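Local coordinates for Lmo0305 protein (Listeria monocytogenes, PDB 3PJ0), which is of unknown function but belongs to the fold type I family of pyridoxal-phosphate-dependent proteins and carries this cofactor covalently bound, at residues T55-I60 against R180-T185; R90-H95 against D106-L111; N275-V280 against L350-L355. All blocks are in the same frame, centred on the assembly; numbering follows the deposited sequence. Where two conformers were deposited one is given.

Contact 1. Residues T55-I60 against R180-T185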
ATOM      1  N   THR A  55       8.412 -11.791  12.098  1.00 11.49           N
ATOM      2  CA  THR A  55       9.118 -12.441  13.255  1.00 11.85           C
ATOM      3  C   THR A  55      10.630 -12.187  13.211  1.00 11.42           C
ATOM      4  O   THR A  55      11.246 -11.864  14.217  1.00 11.22           O
ATOM      5  CB  THR A  55       8.786 -13.934  13.320  1.00 11.82           C
ATOM      6  OG1 THR A  55       7.365 -14.061  13.405  1.00 13.91           O
ATOM      7  CG2 THR A  55       9.409 -14.601  14.574  1.00 15.82           C
ATOM      8  N   LYS A  56      11.203 -12.275  12.020  1.00 12.05           N
ATOM      9  CA  LYS A  56      12.632 -12.035  11.815  1.00 11.82           C
ATOM     10  C   LYS A  56      13.084 -10.604  12.145  1.00 11.83           C
ATOM     11  O   LYS A  56      14.108 -10.398  12.815  1.00 11.17           O
ATOM     12  CB  LYS A  56      12.971 -12.323  10.367  1.00 12.58           C
ATOM     13  CG  LYS A  56      14.390 -12.010   9.960  1.00 12.75           C
ATOM     14  CD  LYS A  56      14.607 -12.363   8.507  1.00 12.96           C
ATOM     15  CE  LYS A  56      15.929 -11.899   8.015  1.00 14.06           C
ATOM     16  NZ  LYS A  56      16.265 -12.507   6.678  1.00 14.36           N
ATOM     17  N   ILE A  57      12.340  -9.618  11.661  1.00 10.74           N
ATOM     18  CA  ILE A  57      12.706  -8.226  11.906  1.00 11.00           C
ATOM     19  C   ILE A  57      12.392  -7.881  13.360  1.00 10.92           C
ATOM     20  O   ILE A  57      13.158  -7.172  14.009  1.00 11.32           O
ATOM     21  CB  ILE A  57      12.005  -7.264  10.920  1.00 10.57           C
ATOM     22  CG1 ILE A  57      12.340  -7.683   9.464  1.00 11.57           C
ATOM     23  CG2 ILE A  57      12.427  -5.817  11.204  1.00  9.98           C
ATOM     24  CD1 ILE A  57      13.823  -7.645   9.115  1.00 12.74           C
ATOM     25  N   ALA A  58      11.309  -8.426  13.907  1.00 11.24           N
ATOM     26  CA  ALA A  58      11.024  -8.186  15.318  1.00 11.82           C
ATOM     27  C   ALA A  58      12.204  -8.670  16.174  1.00 12.69           C
ATOM     28  O   ALA A  58      12.624  -7.965  17.072  1.00 12.93           O
ATOM     29  CB  ALA A  58       9.693  -8.843  15.769  1.00 11.08           C
ATOM     30  N   LYS A  59      12.747  -9.850  15.878  1.00 13.18           N
ATOM     31  CA  LYS A  59      13.894 -10.380  16.633  1.00 14.26           C
ATOM     32  C   LYS A  59      15.157  -9.489  16.482  1.00 13.56           C
ATOM     33  O   LYS A  59      15.861  -9.206  17.460  1.00 12.26           O
ATOM     34  CB  LYS A  59      14.180 -11.818  16.215  1.00 14.82           C
ATOM     35  CG  LYS A  59      15.320 -12.481  16.953  1.00 18.72           C
ATOM     36  CD  LYS A  59      15.405 -13.932  16.568  1.00 21.24           C
ATOM     37  CE  LYS A  59      16.431 -14.682  17.382  1.00 25.28           C
ATOM     38  NZ  LYS A  59      16.523 -16.098  16.915  1.00 29.52           N
ATOM     39  N   ILE A  60      15.416  -9.027  15.257  1.00 12.99           N
ATOM     40  CA  ILE A  60      16.548  -8.115  14.987  1.00 12.68           C
ATOM     41  C   ILE A  60      16.418  -6.766  15.740  1.00 11.74           C
ATOM     42  O   ILE A  60      17.396  -6.213  16.216  1.00 10.77           O
ATOM     43  CB  ILE A  60      16.688  -7.864  13.471  1.00 12.48           C
ATOM     44  CG1 ILE A  60      17.321  -9.091  12.795  1.00 15.11           C
ATOM     45  CG2 ILE A  60      17.550  -6.655  13.203  1.00 14.75           C
ATOM     46  CD1 ILE A  60      17.106  -9.138  11.285  1.00 14.50           C
ATOM     47  N   ARG A 180      16.171   5.289   8.564  1.00  8.90           N
ATOM     48  CA  ARG A 180      17.607   5.081   8.279  1.00  9.53           C
ATOM     49  C   ARG A 180      18.338   4.478   9.472  1.00  9.52           C
ATOM     50  O   ARG A 180      19.505   4.775   9.738  1.00  9.64           O
ATOM     51  CB  ARG A 180      18.255   6.404   7.862  1.00  9.29           C
ATOM     52  CG  ARG A 180      17.750   6.936   6.505  1.00 10.80           C
ATOM     53  CD  ARG A 180      18.195   8.371   6.188  1.00 10.13           C
ATOM     54  NE  ARG A 180      17.636   8.754   4.884  1.00 12.25           N
ATOM     55  CZ  ARG A 180      16.385   9.165   4.684  1.00 10.86           C
ATOM     56  NH1 ARG A 180      15.527   9.318   5.695  1.00 10.98           N
ATOM     57  NH2 ARG A 180      15.979   9.449   3.458  1.00 12.63           N
ATOM     58  N   LEU A 181      17.644   3.621  10.224  1.00  9.61           N
ATOM     59  CA  LEU A 181      18.294   2.980  11.376  1.00  9.24           C
ATOM     60  C   LEU A 181      19.523   2.132  11.037  1.00  8.94           C
ATOM     61  O   LEU A 181      20.534   2.172  11.749  1.00 10.20           O
ATOM     62  CB  LEU A 181      17.307   2.069  12.109  1.00  8.27           C
ATOM     63  CG  LEU A 181      17.875   1.279  13.300  1.00  8.92           C
ATOM     64  CD1 LEU A 181      18.373   2.224  14.445  1.00  9.35           C
ATOM     65  CD2 LEU A 181      16.784   0.316  13.788  1.00  9.41           C
ATOM     66  N   TRP A 182      19.425   1.334   9.993  1.00  8.30           N
ATOM     67  CA  TRP A 182      20.475   0.394   9.641  1.00  9.16           C
ATOM     68  C   TRP A 182      21.802   1.125   9.392  1.00  9.40           C
ATOM     69  O   TRP A 182      22.873   0.650   9.747  1.00  9.77           O
ATOM     70  CB  TRP A 182      20.095  -0.402   8.394  1.00  9.60           C
ATOM     71  CG  TRP A 182      18.646  -0.921   8.386  1.00  9.33           C
ATOM     72  CD1 TRP A 182      17.670  -0.534   7.517  1.00 12.66           C
ATOM     73  CD2 TRP A 182      18.034  -1.878   9.262  1.00  9.67           C
ATOM     74  NE1 TRP A 182      16.501  -1.204   7.768  1.00 12.56           N
ATOM     75  CE2 TRP A 182      16.684  -2.020   8.846  1.00 11.68           C
ATOM     76  CE3 TRP A 182      18.480  -2.622  10.358  1.00  9.12           C
ATOM     77  CZ2 TRP A 182      15.773  -2.874   9.500  1.00 11.62           C
ATOM     78  CZ3 TRP A 182      17.583  -3.470  10.994  1.00 12.30           C
ATOM     79  CH2 TRP A 182      16.245  -3.596  10.548  1.00 11.11           C
ATOM     80  N   GLU A 183      21.687   2.310   8.808  1.00  9.36           N
ATOM     81  CA  GLU A 183      22.834   3.122   8.452  1.00  9.79           C
ATOM     82  C   GLU A 183      23.613   3.725   9.623  1.00 10.28           C
ATOM     83  O   GLU A 183      24.753   4.172   9.416  1.00  9.60           O
ATOM     84  CB  GLU A 183      22.377   4.283   7.551  1.00  9.65           C
ATOM     85  CG  GLU A 183      21.789   3.900   6.218  1.00 11.47           C
ATOM     86  CD  GLU A 183      20.283   3.701   6.183  1.00 12.00           C
ATOM     87  OE1 GLU A 183      19.746   2.947   7.005  1.00 10.52           O
ATOM     88  OE2 GLU A 183      19.650   4.267   5.256  1.00 11.07           O
ATOM     89  N   ILE A 184      23.010   3.788  10.818  1.00 10.43           N
ATOM     90  CA  ILE A 184      23.668   4.415  11.983  1.00 11.28           C
ATOM     91  C   ILE A 184      24.353   3.456  12.981  1.00 11.09           C
ATOM     92  O   ILE A 184      25.105   3.894  13.846  1.00 11.34           O
ATOM     93  CB  ILE A 184      22.689   5.356  12.752  1.00 11.87           C
ATOM     94  CG1 ILE A 184      21.615   4.583  13.546  1.00 13.00           C
ATOM     95  CG2 ILE A 184      22.047   6.351  11.804  1.00 12.72           C
ATOM     96  CD1 ILE A 184      20.686   5.448  14.340  1.00 12.10           C
ATOM     97  N   THR A 185      24.145   2.156  12.855  1.00 11.57           N
ATOM     98  CA  THR A 185      24.774   1.226  13.810  1.00 12.05           C
ATOM     99  C   THR A 185      26.309   1.290  13.762  1.00 13.06           C
ATOM    100  O   THR A 185      26.952   1.223  14.797  1.00 13.83           O
ATOM    101  CB  THR A 185      24.231  -0.210  13.699  1.00 12.32           C
ATOM    102  OG1 THR A 185      24.615  -0.799  12.459  1.00 13.58           O
ATOM    103  CG2 THR A 185      22.715  -0.216  13.817  1.00 10.37           C
TER
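Ile-57 and Ile-60 meet the indole of Trp-182 in a small, wholly apolar contact between helix 48-61 and the loop that follows strand 173-178 of the central mixed sheet. The two isoleucines lie three residues apart on one side of the helix, and each offers its CG2 methyl to the six-membered half of the indole. Ile-60 CG2 comes to 3.9 Å from Trp-182 CZ3, and Ile-57 CG2 to 4.5 Å from Trp-182 CH2. Both methyls lie near the ring plane, so they line the CZ3-CH2 edge of the indole side by side, and neither lies over a face. Chi1 of Ile-60, -76°, puts CG1 beside the backbone N and leaves CG2 trans to it, the branch that reaches the ring; the two side chains cross at about a right angle. The reach is long: the nearest CA atoms, those of Ile-60 and Trp-182, are 10.8 Å apart, and only 99 Å² is buried. At the other side of the indole, NE1 is hydrogen-bonded to the backbone O of Ser-205, which helps fix the ring's rotation. Two residues before the tryptophan, Arg-180 bonds through NH1 to O3 of the cofactor-bearing residue at position 208. Around the indole, Phe-253 of helix 243-256 packs edge-to-face with it, while Val-204 of strand 201-205 and Leu-61 of helix 48-61 add further apolar packing.

Contact 2. Residues R90-H95 against D106-L111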
ATOM      1  N   ARG A  90      -3.755  13.976  22.686  1.00 13.50           N
ATOM      2  CA  ARG A  90      -3.509  14.098  21.230  1.00 13.18           C
ATOM      3  C   ARG A  90      -2.362  15.024  20.853  1.00 13.45           C
ATOM      4  O   ARG A  90      -2.197  15.365  19.666  1.00 13.95           O
ATOM      5  CB  ARG A  90      -4.809  14.500  20.487  1.00 13.95           C
ATOM      6  CG  ARG A  90      -5.915  13.424  20.484  1.00 13.75           C
ATOM      7  CD  ARG A  90      -5.813  12.331  19.424  1.00 16.33           C
ATOM      8  NE  ARG A  90      -6.999  11.477  19.494  1.00 17.69           N
ATOM      9  CZ  ARG A  90      -7.996  11.390  18.628  1.00 19.55           C
ATOM     10  NH1 ARG A  90      -7.977  11.984  17.433  1.00 18.38           N
ATOM     11  NH2 ARG A  90      -9.021  10.595  18.943  1.00 23.25           N
ATOM     12  N   ARG A  91      -1.573  15.478  21.826  1.00 12.86           N
ATOM     13  CA  ARG A  91      -0.389  16.275  21.494  1.00 12.48           C
ATOM     14  C   ARG A  91       0.817  15.337  21.426  1.00 11.69           C
ATOM     15  O   ARG A  91       0.930  14.402  22.226  1.00 11.06           O
ATOM     16  CB  ARG A  91      -0.131  17.397  22.514  1.00 13.52           C
ATOM     17  CG  ARG A  91      -0.914  18.704  22.260  1.00 15.81           C
ATOM     18  CD  ARG A  91      -2.385  18.531  22.365  1.00 18.87           C
ATOM     19  NE  ARG A  91      -2.766  18.014  23.681  1.00 22.60           N
ATOM     20  CZ  ARG A  91      -3.989  17.608  24.019  1.00 27.20           C
ATOM     21  NH1 ARG A  91      -4.992  17.664  23.143  1.00 28.57           N
ATOM     22  NH2 ARG A  91      -4.205  17.139  25.250  1.00 29.03           N
ATOM     23  N   VAL A  92       1.689  15.570  20.456  1.00 11.23           N
ATOM     24  CA  VAL A  92       2.982  14.849  20.345  1.00 11.42           C
ATOM     25  C   VAL A  92       4.079  15.885  20.140  1.00 11.84           C
ATOM     26  O   VAL A  92       3.769  17.060  19.905  1.00 13.08           O
ATOM     27  CB  VAL A  92       3.017  13.818  19.212  1.00 11.41           C
ATOM     28  CG1 VAL A  92       1.916  12.795  19.404  1.00 10.71           C
ATOM     29  CG2 VAL A  92       2.887  14.477  17.829  1.00 12.61           C
ATOM     30  N   ALA A  93       5.345  15.471  20.196  1.00 10.55           N
ATOM     31  CA  ALA A  93       6.433  16.397  19.986  1.00 10.74           C
ATOM     32  C   ALA A  93       7.530  15.785  19.126  1.00 10.05           C
ATOM     33  O   ALA A  93       7.872  14.610  19.266  1.00  9.97           O
ATOM     34  CB  ALA A  93       7.019  16.900  21.349  1.00 10.17           C
ATOM     35  N   TYR A  94       8.049  16.584  18.216  1.00  9.32           N
ATOM     36  CA  TYR A  94       9.124  16.147  17.366  1.00  9.42           C
ATOM     37  C   TYR A  94       9.859  17.317  16.688  1.00  9.65           C
ATOM     38  O   TYR A  94       9.438  18.467  16.803  1.00 10.43           O
ATOM     39  CB  TYR A  94       8.625  15.147  16.341  1.00  9.57           C
ATOM     40  CG  TYR A  94       7.430  15.542  15.454  1.00  9.18           C
ATOM     41  CD1 TYR A  94       7.332  16.786  14.844  1.00 10.51           C
ATOM     42  CD2 TYR A  94       6.429  14.588  15.150  1.00 10.30           C
ATOM     43  CE1 TYR A  94       6.247  17.091  13.986  1.00 10.82           C
ATOM     44  CE2 TYR A  94       5.381  14.872  14.296  1.00 11.34           C
ATOM     45  CZ  TYR A  94       5.276  16.113  13.721  1.00 12.10           C
ATOM     46  OH  TYR A  94       4.198  16.359  12.876  1.00 12.00           O
ATOM     47  N   HIS A  95      10.947  17.005  15.983  1.00  8.85           N
ATOM     48  CA  HIS A  95      11.721  18.009  15.288  1.00 10.25           C
ATOM     49  C   HIS A  95      10.830  18.715  14.231  1.00 10.23           C
ATOM     50  O   HIS A  95       9.974  18.072  13.614  1.00  9.41           O
ATOM     51  CB  HIS A  95      12.925  17.344  14.599  1.00 10.51           C
ATOM     52  CG  HIS A  95      13.921  18.313  14.028  1.00 10.41           C
ATOM     53  ND1 HIS A  95      13.788  18.861  12.777  1.00  9.92           N
ATOM     54  CD2 HIS A  95      15.079  18.807  14.533  1.00 10.88           C
ATOM     55  CE1 HIS A  95      14.806  19.677  12.542  1.00 11.77           C
ATOM     56  NE2 HIS A  95      15.605  19.661  13.596  1.00 11.30           N
ATOM     57  N   ASP A 106       0.251  16.673   5.605  1.00 11.25           N
ATOM     58  CA  ASP A 106      -0.429  16.941   6.887  1.00 11.50           C
ATOM     59  C   ASP A 106      -1.343  15.805   7.338  1.00 11.29           C
ATOM     60  O   ASP A 106      -2.315  16.023   8.083  1.00 11.84           O
ATOM     61  CB  ASP A 106      -1.240  18.243   6.795  1.00 12.05           C
ATOM     62  CG  ASP A 106      -0.444  19.370   6.166  1.00 14.44           C
ATOM     63  OD1 ASP A 106       0.667  19.682   6.658  1.00 12.39           O
ATOM     64  OD2 ASP A 106      -0.929  19.904   5.151  1.00 16.59           O
ATOM     65  N   GLY A 107      -1.009  14.586   6.927  1.00 10.98           N
ATOM     66  CA  GLY A 107      -1.811  13.417   7.253  1.00 10.14           C
ATOM     67  C   GLY A 107      -2.071  13.261   8.751  1.00 10.33           C
ATOM     68  O   GLY A 107      -3.198  12.987   9.177  1.00  9.79           O
ATOM     69  N   LEU A 108      -1.023  13.430   9.554  1.00 10.43           N
ATOM     70  CA  LEU A 108      -1.157  13.260  11.029  1.00 10.75           C
ATOM     71  C   LEU A 108      -2.199  14.211  11.595  1.00 10.22           C
ATOM     72  O   LEU A 108      -3.054  13.819  12.398  1.00 10.30           O
ATOM     73  CB  LEU A 108       0.191  13.470  11.704  1.00 10.43           C
ATOM     74  CG  LEU A 108       0.243  13.311  13.228  1.00 11.89           C
ATOM     75  CD1 LEU A 108      -0.083  11.851  13.630  1.00  9.97           C
ATOM     76  CD2 LEU A 108       1.649  13.776  13.696  1.00 11.22           C
ATOM     77  N   LYS A 109      -2.147  15.460  11.160  1.00 10.45           N
ATOM     78  CA  LYS A 109      -3.137  16.469  11.560  1.00 10.74           C
ATOM     79  C   LYS A 109      -4.550  16.190  11.014  1.00 11.67           C
ATOM     80  O   LYS A 109      -5.555  16.280  11.742  1.00 11.53           O
ATOM     81  CB  LYS A 109      -2.660  17.838  11.082  1.00 11.51           C
ATOM     82  CG  LYS A 109      -1.328  18.273  11.774  1.00 12.43           C
ATOM     83  CD  LYS A 109      -0.764  19.530  11.173  1.00 12.22           C
ATOM     84  CE  LYS A 109       0.671  19.827  11.727  1.00 13.02           C
ATOM     85  NZ  LYS A 109       1.301  20.964  10.981  1.00 14.15           N
ATOM     86  N   GLU A 110      -4.634  15.842   9.739  1.00 11.29           N
ATOM     87  CA  GLU A 110      -5.931  15.718   9.061  1.00 11.89           C
ATOM     88  C   GLU A 110      -6.648  14.405   9.337  1.00 11.72           C
ATOM     89  O   GLU A 110      -7.887  14.375   9.349  1.00 12.34           O
ATOM     90  CB  GLU A 110      -5.770  15.880   7.547  0.54 12.40           C
ATOM     91  CG  GLU A 110      -5.237  17.238   7.085  0.54 14.77           C
ATOM     92  CD  GLU A 110      -6.273  18.351   7.024  0.54 17.39           C
ATOM     93  OE1 GLU A 110      -7.415  18.219   7.553  0.54 15.71           O
ATOM     94  OE2 GLU A 110      -5.921  19.391   6.428  0.54 18.53           O
ATOM     95  N   LEU A 111      -5.892  13.318   9.498  1.00 10.60           N
ATOM     96  CA  LEU A 111      -6.477  12.007   9.722  1.00 10.54           C
ATOM     97  C   LEU A 111      -6.566  11.635  11.207  1.00 11.11           C
ATOM     98  O   LEU A 111      -7.467  10.896  11.613  1.00 10.52           O
ATOM     99  CB  LEU A 111      -5.731  10.922   8.947  1.00 10.09           C
ATOM    100  CG  LEU A 111      -5.910  10.920   7.419  1.00  9.48           C
ATOM    101  CD1 LEU A 111      -4.961   9.940   6.769  1.00  5.92           C
ATOM    102  CD2 LEU A 111      -7.391  10.639   7.025  1.00 10.70           C
TER
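Tyr-94 and Leu-108 meet where strand 91-94 faces helix 107-112, and the tyrosine can be traced atom by atom. Its CB leaves the strand toward the helix but is still 7.6 Å from Leu-108 CD2. With chi1 at 54°, CG stands between the backbone N and the carbonyl carbon, and the ring extends onward to the leucine. Atom CD2 of Tyr-94 remains 5.1 Å from Leu-108 CD2; contact begins at Tyr-94 CE2, which lies 3.9 Å from that methyl. The methyl sits at the ring's edge, close to its plane. Beyond CZ, Tyr-94 OH passes the same Leu-108 CD2 at 3.7 Å and finds its polar partner in Glu-101 OE1, to which it is hydrogen-bonded. The other carboxylate oxygen of Glu-101 forms a salt bridge with Lys-109 NZ, so this one acidic side chain joins the tyrosine's tip to the helix. The setting is a beta-alpha-beta crossover: strand 91-94 runs through helices 99-102 and 107-112 into its parallel neighbour, strand 115-118, one of the two outermost strands of the mixed sheet within this chain, in the fold type I large domain. The two side chains come from opposite directions, and the methyl Leu-108 CD2 ends beside the CE2-OH corner of the tyrosine; chi1 of -179° holds the leucine's CG trans to the backbone N and helps extend CD2 off the helix toward the strand. Val-92, two residues back on the same strand face, adds a looser touch, its CG2 lying 4.4 Å from Leu-108 CD2. Tyr-94 also packs on Pro-116, Leu-118 and Leu-142 of the flanking strands, Leu-108 on Leu-80 of helix 72-87, and Leu-111 on Gln-112 of the second subunit.

Contact 3. Residues N275-V280 against L350-L355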
ATOM      1  N   ASN A 275      35.100  18.578   1.561  1.00 17.49           N
ATOM      2  CA  ASN A 275      35.585  19.599   2.480  1.00 18.44           C
ATOM      3  C   ASN A 275      36.944  20.159   2.078  1.00 20.39           C
ATOM      4  O   ASN A 275      37.248  21.308   2.390  1.00 21.18           O
ATOM      5  CB  ASN A 275      35.658  19.052   3.919  1.00 18.09           C
ATOM      6  CG  ASN A 275      34.283  18.994   4.608  1.00 17.31           C
ATOM      7  OD1 ASN A 275      33.641  20.041   4.833  1.00 17.02           O
ATOM      8  ND2 ASN A 275      33.858  17.792   5.000  1.00 14.34           N
ATOM      9  N   SER A 276      37.754  19.361   1.382  1.00 21.16           N
ATOM     10  CA  SER A 276      39.078  19.806   0.941  0.50 22.26           C
ATOM     11  C   SER A 276      38.981  20.872  -0.155  1.00 23.03           C
ATOM     12  O   SER A 276      39.967  21.558  -0.444  1.00 23.70           O
ATOM     13  CB  SER A 276      39.931  18.612   0.455  0.50 22.41           C
ATOM     14  OG  SER A 276      39.466  18.073  -0.780  0.50 22.47           O
ATOM     15  N   CYS A 277      37.801  21.010  -0.758  1.00 22.73           N
ATOM     16  CA  CYS A 277      37.584  21.977  -1.837  1.00 23.67           C
ATOM     17  C   CYS A 277      37.250  23.353  -1.282  1.00 23.95           C
ATOM     18  O   CYS A 277      36.486  23.491  -0.304  1.00 23.51           O
ATOM     19  CB  CYS A 277      36.494  21.519  -2.802  1.00 23.30           C
ATOM     20  SG  CYS A 277      36.890  19.949  -3.637  1.00 24.33           S
ATOM     21  N   SER A 278      37.859  24.374  -1.874  0.62 24.68           N
ATOM     22  CA  SER A 278      37.665  25.749  -1.419  0.62 25.46           C
ATOM     23  C   SER A 278      36.230  26.180  -1.725  0.62 25.14           C
ATOM     24  O   SER A 278      35.769  26.046  -2.856  0.62 26.23           O
ATOM     25  CB  SER A 278      38.676  26.684  -2.100  0.62 26.26           C
ATOM     26  OG  SER A 278      38.705  27.936  -1.451  0.62 26.27           O
ATOM     27  N   GLY A 279      35.538  26.691  -0.708  1.00 24.72           N
ATOM     28  CA  GLY A 279      34.146  27.125  -0.814  1.00 23.80           C
ATOM     29  C   GLY A 279      33.124  25.991  -0.746  1.00 22.31           C
ATOM     30  O   GLY A 279      31.963  26.193  -1.083  1.00 22.33           O
ATOM     31  N   VAL A 280      33.568  24.807  -0.325  1.00 20.06           N
ATOM     32  CA  VAL A 280      32.717  23.642  -0.215  1.00 18.55           C
ATOM     33  C   VAL A 280      32.891  23.087   1.190  1.00 17.84           C
ATOM     34  O   VAL A 280      34.030  22.948   1.671  1.00 16.94           O
ATOM     35  CB  VAL A 280      33.117  22.530  -1.224  1.00 17.65           C
ATOM     36  CG1 VAL A 280      32.148  21.329  -1.135  1.00 17.72           C
ATOM     37  CG2 VAL A 280      33.199  23.064  -2.675  1.00 18.23           C
ATOM     38  N   LEU A 350      39.287  12.496 -10.835  1.00 27.47           N
ATOM     39  CA  LEU A 350      39.124  13.580 -11.796  1.00 27.69           C
ATOM     40  C   LEU A 350      38.016  14.554 -11.401  1.00 26.80           C
ATOM     41  O   LEU A 350      38.168  15.774 -11.580  1.00 26.08           O
ATOM     42  CB  LEU A 350      38.889  13.015 -13.189  1.00 27.91           C
ATOM     43  CG  LEU A 350      38.894  13.971 -14.377  1.00 29.97           C
ATOM     44  CD1 LEU A 350      40.195  14.781 -14.487  1.00 30.04           C
ATOM     45  CD2 LEU A 350      38.663  13.151 -15.644  1.00 30.93           C
ATOM     46  N   VAL A 351      36.924  14.009 -10.854  1.00 26.35           N
ATOM     47  CA  VAL A 351      35.797  14.807 -10.381  1.00 26.13           C
ATOM     48  C   VAL A 351      36.262  15.898  -9.426  1.00 26.12           C
ATOM     49  O   VAL A 351      35.899  17.057  -9.578  1.00 26.17           O
ATOM     50  CB  VAL A 351      34.754  13.930  -9.635  1.00 25.41           C
ATOM     51  CG1 VAL A 351      33.869  14.793  -8.722  1.00 25.43           C
ATOM     52  CG2 VAL A 351      33.947  13.105 -10.631  1.00 25.79           C
ATOM     53  N   PHE A 352      37.082  15.512  -8.453  1.00 26.22           N
ATOM     54  CA  PHE A 352      37.569  16.440  -7.447  1.00 26.76           C
ATOM     55  C   PHE A 352      38.709  17.325  -7.921  1.00 28.39           C
ATOM     56  O   PHE A 352      38.774  18.482  -7.533  1.00 28.57           O
ATOM     57  CB  PHE A 352      37.871  15.690  -6.156  1.00 26.53           C
ATOM     58  CG  PHE A 352      36.631  15.148  -5.521  1.00 25.48           C
ATOM     59  CD1 PHE A 352      35.825  15.977  -4.742  1.00 25.58           C
ATOM     60  CD2 PHE A 352      36.209  13.852  -5.760  1.00 25.14           C
ATOM     61  CE1 PHE A 352      34.652  15.504  -4.187  1.00 22.35           C
ATOM     62  CE2 PHE A 352      35.034  13.384  -5.206  1.00 25.21           C
ATOM     63  CZ  PHE A 352      34.259  14.216  -4.409  1.00 23.36           C
ATOM     64  N   ARG A 353      39.590  16.800  -8.768  1.00 29.51           N
ATOM     65  CA  ARG A 353      40.612  17.641  -9.377  1.00 30.66           C
ATOM     66  C   ARG A 353      39.876  18.765 -10.124  1.00 31.32           C
ATOM     67  O   ARG A 353      40.219  19.939  -9.955  1.00 31.81           O
ATOM     68  CB  ARG A 353      41.502  16.826 -10.317  1.00 31.10           C
ATOM     69  N   CYS A 354      38.835  18.416 -10.892  1.00 31.60           N
ATOM     70  CA  CYS A 354      38.037  19.408 -11.650  1.00 32.65           C
ATOM     71  C   CYS A 354      37.248  20.351 -10.747  1.00 33.20           C
ATOM     72  O   CYS A 354      37.143  21.548 -11.019  1.00 32.94           O
ATOM     73  CB  CYS A 354      37.057  18.732 -12.615  1.00 32.42           C
ATOM     74  SG  CYS A 354      37.803  17.915 -14.036  1.00 33.87           S
ATOM     75  N   LEU A 355      36.697  19.810  -9.665  1.00 33.55           N
ATOM     76  CA  LEU A 355      35.935  20.620  -8.722  1.00 34.31           C
ATOM     77  C   LEU A 355      36.839  21.685  -8.110  1.00 35.96           C
ATOM     78  O   LEU A 355      36.465  22.854  -8.047  1.00 36.64           O
ATOM     79  CB  LEU A 355      35.310  19.743  -7.630  1.00 33.28           C
ATOM     80  CG  LEU A 355      34.164  20.370  -6.833  1.00 32.55           C
ATOM     81  CD1 LEU A 355      33.060  20.838  -7.769  1.00 30.48           C
ATOM     82  CD2 LEU A 355      33.613  19.368  -5.801  1.00 30.13           C
TER
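Cys-277 points its sulfur between Leu-355 and Phe-352, which stand one after the other, three residues apart, on the same side of helix 345-358. Cys-277 SG is 4.0 Å from Leu-355 CD2 and 4.3 Å from Phe-352 CD1. Those two carbons, Leu-355 CD2 and Phe-352 CD1, are themselves 4.2 Å apart, which makes the three atoms a nearly equilateral triangle; seen from SG they subtend about 61°. The sulfur is thus lodged in the notch between a methyl and a ring. Toward Phe-352 it lies at the edge, near the ring plane, so the approach is not one onto the face. One face of that ring is taken by Val-351 CG1, 3.9 Å above the plane and displaced toward the rim, and the ring of Phe-274, on helix 260-275, packs edge-to-face with that of Phe-352. A chi1 of -61° sets SG trans to the carbonyl carbon of Cys-277 and directs it at the helix. The backbone then turns away through a type II beta turn from Cys-277 to Val-280, closed by the bond from Val-280 N to Cys-277 O, with Gly-279 at positive phi. This turn leads from helix 260-275 into strand 280-283, outermost in its sheet within this chain. A helix layer, here 260-275 beside 345-358, backing an antiparallel sheet is consistent with the C-terminal small domain of fold type I proteins.

Contacts 1 and 2 belong to the part of the fold built round the seven-stranded mixed sheet, and contact 3 to the part built round the four-stranded antiparallel sheet. Along the chain both segments of contact 2 fall between those of contact 1; contact 3 opens only after contact 1 has closed. Centres lie about 25 Å apart for contacts 1 and 2, about 35 Å for contacts 1 and 3, and about 41 Å for contacts 2 and 3, the last pair on opposite sides of the chain's centre. Nearest atoms stay about 12 Å apart or more, so the sites are separate, with contact 1 nearest the chain's centre and the helix of contact 2 also packing on the second subunit.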